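Local coordinates for protein restriction endonuclease S subunits (Thermoanaerobacter tengcongensis, PDB 3OKG) that probably recognises DNA as the specificity subunit of a type I restriction-modification system, where it joins the M polypeptides to form the methyltransferase, at residues T211-V216 against A373-I378; G88-A93 against C119-N124. All coordinates share one frame; numbering follows the deposited sequence.

How the contacts relate
The two contacts lie far apart, on opposite sides of the centre of the chain. Their centres are 56 Å apart and their nearest atoms about 43 Å. Contact 2 comes first along the chain and closes before contact 1 opens. It pairs strands 90-93 and 118-121 of a three-stranded antiparallel sheet in the first DNA specificity region. Contact 1 packs the C-terminal end of helix 174-216 against helix 365-388, which follows strand 359-362 along the chain. The long helix 174-216 begins after the strands of contact 2 and ends at contact 1. Contact 2 thus belongs to the sheet of the first specificity region, while contact 1 ties the end of that long helix to a helix of the second.

Contact 1: T211-V216 against A373-I378; sequences TALAEV and AYLDQI
Two long helices meet here, 174-216 and 365-388, in the antiparallel helix pairing of an S subunit. Ala212 is the small residue at the centre, and three side chains of the other helix gather round its CB. Leu375 comes from one side, with CD2 3.8 Å from Ala212 CB. The Tyr374 ring approaches with its edge, and its CE2 lies 3.8 Å from the same Ala212 CB. Ile378 reaches it with its end methyl, CD1 being 4.1 Å from Ala212 CB. The second methyl of Leu375 has a different partner: CD1 sits 3.9 Å from Leu213 CD2, and the two leucine side chains cross obliquely. Leu375 thus forks, with one branch on the alanine and one on the leucine. The Tyr374 ring swings across to the alanine because its CG is anti to the backbone N (chi1 169°). Ile378 CG1 lies over one face of that ring, offset toward its rim. No hydrogen bond joins the two segments, so the contact is wholly apolar. The segment axes come no nearer than 11.1 Å, at 159° between their N-to-C directions. Across this spacing, Tyr374, Leu375 and Ile378 reach the small Ala212, and Leu213 reaches back to Leu375. Helix 324-333 adds a third wall, since Leu213 and Leu375 both touch its Tyr329. Leu208, one turn earlier on helix 174-216, also meets Tyr374 and Ile378. Tyr374 is exposed. Such apolar contact between antiparallel helices is characteristic of the paired conserved-region helices that link the two specificity domains in type I S subunits.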
ATOM      1  N   THR A 211     -12.299  20.033  -9.841  1.00 25.80           N
ATOM      2  CA  THR A 211     -12.673  20.953 -10.912  1.00 27.15           C
ATOM      3  C   THR A 211     -14.108  20.743 -11.397  1.00 33.45           C
ATOM      4  O   THR A 211     -14.854  21.710 -11.640  1.00 30.22           O
ATOM      5  CB  THR A 211     -11.709  20.814 -12.123  1.00 40.88           C
ATOM      6  OG1 THR A 211     -10.398  21.249 -11.742  1.00 43.14           O
ATOM      7  CG2 THR A 211     -12.192  21.651 -13.290  1.00 39.75           C
ATOM      8  N   ALA A 212     -14.501  19.486 -11.555  1.00 27.55           N
ATOM      9  CA  ALA A 212     -15.860  19.180 -12.005  1.00 26.52           C
ATOM     10  C   ALA A 212     -16.915  19.642 -10.976  1.00 26.34           C
ATOM     11  O   ALA A 212     -17.950  20.171 -11.347  1.00 28.73           O
ATOM     12  CB  ALA A 212     -16.018  17.680 -12.301  1.00 27.85           C
ATOM     13  N   LEU A 213     -16.644  19.433  -9.693  1.00 24.73           N
ATOM     14  CA  LEU A 213     -17.606  19.788  -8.661  1.00 24.71           C
ATOM     15  C   LEU A 213     -17.739  21.310  -8.602  1.00 33.09           C
ATOM     16  O   LEU A 213     -18.850  21.834  -8.515  1.00 30.12           O
ATOM     17  CB  LEU A 213     -17.186  19.235  -7.306  1.00 23.33           C
ATOM     18  CG  LEU A 213     -17.202  17.694  -7.145  1.00 23.43           C
ATOM     19  CD1 LEU A 213     -16.430  17.280  -5.903  1.00 30.00           C
ATOM     20  CD2 LEU A 213     -18.628  17.191  -7.031  1.00 23.12           C
ATOM     21  N   ALA A 214     -16.603  22.009  -8.650  1.00 25.27           N
ATOM     22  CA  ALA A 214     -16.575  23.485  -8.641  1.00 33.59           C
ATOM     23  C   ALA A 214     -17.384  24.098  -9.777  1.00 33.35           C
ATOM     24  O   ALA A 214     -17.981  25.165  -9.638  1.00 34.85           O
ATOM     25  CB  ALA A 214     -15.134  24.000  -8.692  1.00 34.79           C
ATOM     26  N   GLU A 215     -17.403  23.427 -10.912  1.00 26.32           N
ATOM     27  CA  GLU A 215     -18.139  23.926 -12.060  1.00 28.15           C
ATOM     28  C   GLU A 215     -19.647  23.748 -11.888  1.00 37.81           C
ATOM     29  O   GLU A 215     -20.435  24.665 -12.167  1.00 29.01           O
ATOM     30  CB  GLU A 215     -17.639  23.205 -13.311  1.00 37.73           C
ATOM     31  CG  GLU A 215     -18.254  23.639 -14.589  1.00 50.12           C
ATOM     32  CD  GLU A 215     -17.362  23.290 -15.753  1.00 68.38           C
ATOM     33  OE1 GLU A 215     -16.381  22.549 -15.527  1.00 64.30           O
ATOM     34  OE2 GLU A 215     -17.632  23.755 -16.880  1.00 73.68           O
ATOM     35  N   VAL A 216     -20.065  22.581 -11.409  1.00 24.54           N
ATOM     36  CA  VAL A 216     -21.503  22.316 -11.321  1.00 29.72           C
ATOM     37  C   VAL A 216     -22.102  22.936 -10.068  1.00 25.91           C
ATOM     38  O   VAL A 216     -23.323  23.134  -9.990  1.00 34.42           O
ATOM     39  CB  VAL A 216     -21.852  20.804 -11.372  1.00 28.70           C
ATOM     40  CG1 VAL A 216     -21.372  20.178 -12.672  1.00 38.88           C
ATOM     41  CG2 VAL A 216     -21.270  20.089 -10.178  1.00 32.28           C
ATOM     42  N   ALA A 373     -24.056  10.889 -13.459  1.00 28.27           N
ATOM     43  CA  ALA A 373     -23.395   9.796 -14.178  1.00 32.76           C
ATOM     44  C   ALA A 373     -21.924  10.153 -14.478  1.00 27.08           C
ATOM     45  O   ALA A 373     -21.023   9.333 -14.330  1.00 28.49           O
ATOM     46  CB  ALA A 373     -24.143   9.488 -15.447  1.00 31.91           C
ATOM     47  N   TYR A 374     -21.686  11.397 -14.870  1.00 26.71           N
ATOM     48  CA  TYR A 374     -20.329  11.859 -15.137  1.00 24.81           C
ATOM     49  C   TYR A 374     -19.450  11.870 -13.884  1.00 33.43           C
ATOM     50  O   TYR A 374     -18.332  11.370 -13.908  1.00 25.35           O
ATOM     51  CB  TYR A 374     -20.344  13.234 -15.799  1.00 26.76           C
ATOM     52  CG  TYR A 374     -18.987  13.881 -15.865  1.00 31.62           C
ATOM     53  CD1 TYR A 374     -18.007  13.399 -16.738  1.00 31.68           C
ATOM     54  CD2 TYR A 374     -18.681  14.974 -15.070  1.00 33.92           C
ATOM     55  CE1 TYR A 374     -16.746  13.985 -16.809  1.00 27.82           C
ATOM     56  CE2 TYR A 374     -17.419  15.583 -15.140  1.00 46.55           C
ATOM     57  CZ  TYR A 374     -16.460  15.082 -16.011  1.00 51.48           C
ATOM     58  OH  TYR A 374     -15.211  15.668 -16.083  1.00 35.73           O
ATOM     59  N   LEU A 375     -19.947  12.459 -12.798  1.00 22.88           N
ATOM     60  CA  LEU A 375     -19.216  12.495 -11.530  1.00 24.06           C
ATOM     61  C   LEU A 375     -18.951  11.094 -10.978  1.00 25.97           C
ATOM     62  O   LEU A 375     -17.914  10.852 -10.375  1.00 22.79           O
ATOM     63  CB  LEU A 375     -20.009  13.294 -10.471  1.00 22.56           C
ATOM     64  CG  LEU A 375     -20.183  14.802 -10.740  1.00 21.64           C
ATOM     65  CD1 LEU A 375     -21.023  15.420  -9.588  1.00 18.85           C
ATOM     66  CD2 LEU A 375     -18.842  15.505 -10.875  1.00 20.82           C
ATOM     67  N   ASP A 376     -19.922  10.200 -11.130  1.00 22.11           N
ATOM     68  CA  ASP A 376     -19.766   8.836 -10.648  1.00 21.81           C
ATOM     69  C   ASP A 376     -18.566   8.177 -11.319  1.00 25.14           C
ATOM     70  O   ASP A 376     -17.822   7.442 -10.668  1.00 26.98           O
ATOM     71  CB  ASP A 376     -21.014   8.005 -10.950  1.00 26.69           C
ATOM     72  CG  ASP A 376     -22.133   8.248  -9.957  1.00 38.60           C
ATOM     73  OD1 ASP A 376     -21.902   8.912  -8.919  1.00 34.74           O
ATOM     74  OD2 ASP A 376     -23.244   7.755 -10.226  1.00 33.54           O
ATOM     75  N   GLN A 377     -18.400   8.420 -12.620  1.00 25.39           N
ATOM     76  CA  GLN A 377     -17.262   7.828 -13.344  1.00 28.39           C
ATOM     77  C   GLN A 377     -15.931   8.296 -12.730  1.00 27.82           C
ATOM     78  O   GLN A 377     -15.054   7.501 -12.441  1.00 24.99           O
ATOM     79  CB  GLN A 377     -17.352   8.164 -14.840  1.00 32.09           C
ATOM     80  CG  GLN A 377     -16.116   7.839 -15.653  1.00 42.84           C
ATOM     81  CD  GLN A 377     -16.261   6.568 -16.490  1.00 71.79           C
ATOM     82  OE1 GLN A 377     -17.077   5.687 -16.190  1.00 47.68           O
ATOM     83  NE2 GLN A 377     -15.462   6.474 -17.552  1.00 49.50           N
ATOM     84  N   ILE A 378     -15.788   9.599 -12.512  1.00 24.26           N
ATOM     85  CA  ILE A 378     -14.578  10.139 -11.902  1.00 23.68           C
ATOM     86  C   ILE A 378     -14.378   9.636 -10.471  1.00 27.95           C
ATOM     87  O   ILE A 378     -13.266   9.272 -10.060  1.00 26.41           O
ATOM     88  CB  ILE A 378     -14.622  11.678 -11.854  1.00 23.01           C
ATOM     89  CG1 ILE A 378     -14.887  12.264 -13.244  1.00 30.08           C
ATOM     90  CG2 ILE A 378     -13.348  12.217 -11.248  1.00 21.08           C
ATOM     91  CD1 ILE A 378     -15.135  13.804 -13.213  1.00 28.88           C
TER

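Contact 2: G88-A93 against C119-N124; sequences GDVIFA and CVIRAN. With SO4 (sulfate ion), chain H.
Arg122 leaves its backbone with CG anti to the N (chi1 -177°), then bends at chi3 (-58°), which turns its guanidinium edge to Asp89. Asp89 CG lies beside its own backbone N, and the carboxylate meets that edge. The pair sits beside the antiparallel ladder of strands 90-93 and 118-121, in a three-stranded sheet of the first specificity region. The salt bridge is bidentate and side-on. Arg122 NE donates to Asp89 OD1 at 2.7 Å, and Arg122 NH2 donates to Asp89 OD2 at 2.7 Å. Both oxygens use their syn lone pairs, and the two planes are only 11° apart. This double grip fixes the rotation of both groups. Arg86 N also donates to Asp89 OD2. A leucine in place of Arg122 would probably leave the largely buried Asp89 carboxylate without its charged mate and freer to turn. In the ladder, Val90 and Ile121 form a hydrogen-bonded pair: Val90 N to Ile121 O and Ile121 N to Val90 O are both 2.8 Å. Phe92 and Cys119 form the next such pair. Ile121 CD1 packs on Phe92 CB at 3.8 Å, on the face covered by helices 130-137 and 161-165. Ile91 and Val120, a non-hydrogen-bonded pair, point to the other face. Val120 CG1 also touches Asp89 OD2, at 3.4 Å. One water donates to Gly88 O and Ile121 O and accepts from Ala123 N, bridging the two segments. On the far side of the guanidinium, Arg122 NH1 makes a weak hydrogen bond of 3.1 Å to O3 of a sulfate ion, probably from the crystallisation liquor.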
ATOM      1  N   GLY A  88      31.632  -6.824  -6.648  1.00 20.80           N
ATOM      2  CA  GLY A  88      30.928  -7.946  -7.238  1.00 23.98           C
ATOM      3  C   GLY A  88      30.511  -9.021  -6.252  1.00 21.97           C
ATOM      4  O   GLY A  88      29.788  -9.951  -6.631  1.00 20.63           O
ATOM      5  N   ASP A  89      30.954  -8.933  -4.995  1.00 16.76           N
ATOM      6  CA  ASP A  89      30.506  -9.937  -4.024  1.00 20.85           C
ATOM      7  C   ASP A  89      29.002  -9.745  -3.835  1.00 17.18           C
ATOM      8  O   ASP A  89      28.499  -8.635  -3.955  1.00 18.29           O
ATOM      9  CB  ASP A  89      31.140  -9.750  -2.637  1.00 18.23           C
ATOM     10  CG  ASP A  89      32.586 -10.225  -2.569  1.00 24.00           C
ATOM     11  OD1 ASP A  89      33.053 -10.910  -3.495  1.00 19.85           O
ATOM     12  OD2 ASP A  89      33.254  -9.900  -1.575  1.00 22.55           O
ATOM     13  N   VAL A  90      28.302 -10.820  -3.496  1.00 15.47           N
ATOM     14  CA  VAL A  90      26.958 -10.705  -2.974  1.00 12.51           C
ATOM     15  C   VAL A  90      27.051 -10.899  -1.479  1.00 14.64           C
ATOM     16  O   VAL A  90      27.690 -11.847  -1.016  1.00 18.69           O
ATOM     17  CB  VAL A  90      26.037 -11.772  -3.616  1.00 19.41           C
ATOM     18  CG1 VAL A  90      24.653 -11.782  -2.929  1.00 17.90           C
ATOM     19  CG2 VAL A  90      25.903 -11.504  -5.129  1.00 15.22           C
ATOM     20  N   ILE A  91      26.418 -10.023  -0.700  1.00 15.96           N
ATOM     21  CA  ILE A  91      26.372 -10.253   0.739  1.00 15.15           C
ATOM     22  C   ILE A  91      24.946 -10.590   1.128  1.00 15.45           C
ATOM     23  O   ILE A  91      24.008  -9.943   0.709  1.00 18.58           O
ATOM     24  CB  ILE A  91      26.904  -9.040   1.539  1.00 17.42           C
ATOM     25  CG1 ILE A  91      26.197  -7.761   1.074  1.00 16.86           C
ATOM     26  CG2 ILE A  91      28.387  -8.851   1.238  1.00 16.51           C
ATOM     27  CD1 ILE A  91      26.531  -6.516   1.958  1.00 17.02           C
ATOM     28  N   PHE A  92      24.798 -11.614   1.953  1.00 16.75           N
ATOM     29  CA  PHE A  92      23.496 -12.223   2.213  1.00 12.96           C
ATOM     30  C   PHE A  92      23.356 -12.382   3.736  1.00 17.41           C
ATOM     31  O   PHE A  92      24.102 -13.147   4.341  1.00 19.90           O
ATOM     32  CB  PHE A  92      23.510 -13.615   1.550  1.00 16.91           C
ATOM     33  CG  PHE A  92      22.244 -14.401   1.755  1.00 18.54           C
ATOM     34  CD1 PHE A  92      21.300 -14.492   0.745  1.00 23.74           C
ATOM     35  CD2 PHE A  92      22.016 -15.075   2.961  1.00 18.31           C
ATOM     36  CE1 PHE A  92      20.143 -15.225   0.926  1.00 25.07           C
ATOM     37  CE2 PHE A  92      20.863 -15.808   3.146  1.00 23.82           C
ATOM     38  CZ  PHE A  92      19.920 -15.883   2.130  1.00 27.56           C
ATOM     39  N   ALA A  93      22.474 -11.615   4.364  1.00 16.55           N
ATOM     40  CA  ALA A  93      22.392 -11.658   5.831  1.00 18.07           C
ATOM     41  C   ALA A  93      21.908 -13.037   6.262  1.00 23.71           C
ATOM     42  O   ALA A  93      20.938 -13.547   5.702  1.00 20.74           O
ATOM     43  CB  ALA A  93      21.452 -10.588   6.348  1.00 17.47           C
ATOM     44  N   CYS A 119      26.790 -13.651   4.962  1.00 15.53           N
ATOM     45  CA  CYS A 119      27.517 -14.635   4.178  1.00 16.47           C
ATOM     46  C   CYS A 119      28.054 -13.956   2.910  1.00 19.26           C
ATOM     47  O   CYS A 119      27.284 -13.330   2.170  1.00 18.08           O
ATOM     48  CB  CYS A 119      26.564 -15.774   3.784  1.00 17.14           C
ATOM     49  SG  CYS A 119      27.308 -16.978   2.686  1.00 21.27           S
ATOM     50  N   VAL A 120      29.350 -14.097   2.640  1.00 16.61           N
ATOM     51  CA  VAL A 120      29.964 -13.396   1.486  1.00 16.43           C
ATOM     52  C   VAL A 120      30.075 -14.379   0.313  1.00 16.73           C
ATOM     53  O   VAL A 120      30.739 -15.387   0.407  1.00 22.26           O
ATOM     54  CB  VAL A 120      31.350 -12.771   1.825  1.00 16.06           C
ATOM     55  CG1 VAL A 120      31.942 -12.100   0.584  1.00 18.20           C
ATOM     56  CG2 VAL A 120      31.217 -11.683   2.931  1.00 18.38           C
ATOM     57  N   ILE A 121      29.371 -14.077  -0.766  1.00 15.94           N
ATOM     58  CA  ILE A 121      29.218 -14.967  -1.895  1.00 17.10           C
ATOM     59  C   ILE A 121      29.965 -14.341  -3.069  1.00 18.43           C
ATOM     60  O   ILE A 121      29.454 -13.416  -3.708  1.00 17.21           O
ATOM     61  CB  ILE A 121      27.701 -15.101  -2.227  1.00 15.67           C
ATOM     62  CG1 ILE A 121      26.990 -15.900  -1.118  1.00 21.59           C
ATOM     63  CG2 ILE A 121      27.490 -15.700  -3.605  1.00 18.27           C
ATOM     64  CD1 ILE A 121      25.458 -15.588  -1.024  1.00 22.18           C
ATOM     65  N   ARG A 122      31.171 -14.851  -3.327  1.00 16.28           N
ATOM     66  CA  ARG A 122      32.087 -14.312  -4.322  1.00 22.12           C
ATOM     67  C   ARG A 122      32.116 -15.181  -5.558  1.00 17.97           C
ATOM     68  O   ARG A 122      32.616 -16.314  -5.506  1.00 14.30           O
ATOM     69  CB  ARG A 122      33.495 -14.222  -3.717  1.00 22.55           C
ATOM     70  CG  ARG A 122      34.560 -13.600  -4.648  1.00 25.18           C
ATOM     71  CD  ARG A 122      35.788 -13.153  -3.836  1.00 25.45           C
ATOM     72  NE  ARG A 122      35.376 -12.184  -2.808  1.00 24.54           N
ATOM     73  CZ  ARG A 122      36.077 -11.903  -1.714  1.00 25.64           C
ATOM     74  NH1 ARG A 122      37.253 -12.497  -1.500  1.00 23.56           N
ATOM     75  NH2 ARG A 122      35.606 -11.026  -0.838  1.00 21.98           N
ATOM     76  N   ALA A 123      31.588 -14.667  -6.672  1.00 17.93           N
ATOM     77  CA  ALA A 123      31.396 -15.505  -7.849  1.00 21.31           C
ATOM     78  C   ALA A 123      32.715 -15.973  -8.393  1.00 23.48           C
ATOM     79  O   ALA A 123      33.634 -15.174  -8.553  1.00 21.59           O
ATOM     80  CB  ALA A 123      30.660 -14.744  -8.944  1.00 20.14           C
ATOM     81  N   ASN A 124      32.807 -17.257  -8.692  1.00 15.34           N
ATOM     82  CA  ASN A 124      33.889 -17.759  -9.525  1.00 22.10           C
ATOM     83  C   ASN A 124      33.462 -17.449 -10.953  1.00 25.87           C
ATOM     84  O   ASN A 124      32.549 -18.087 -11.493  1.00 20.83           O
ATOM     85  CB  ASN A 124      34.072 -19.270  -9.336  1.00 18.47           C
ATOM     86  CG  ASN A 124      35.196 -19.841 -10.214  1.00 15.66           C
ATOM     87  OD1 ASN A 124      35.636 -19.198 -11.156  1.00 24.17           O
ATOM     88  ND2 ASN A 124      35.638 -21.061  -9.896  1.00 23.72           N
TER
HETATM   89  S   SO4 H 404      40.784 -11.476  -0.589  1.00 93.04           S
HETATM   90  O1  SO4 H 404      42.235 -11.567  -0.430  1.00 83.24           O
HETATM   91  O2  SO4 H 404      40.488 -10.915  -1.907  1.00 57.32           O
HETATM   92  O3  SO4 H 404      40.194 -12.816  -0.477  1.00 61.09           O
HETATM   93  O4  SO4 H 404      40.222 -10.604   0.445  1.00 46.02           O
HETATM   94  O   HOH W   1      29.487 -12.699  -6.431  1.00 18.59           O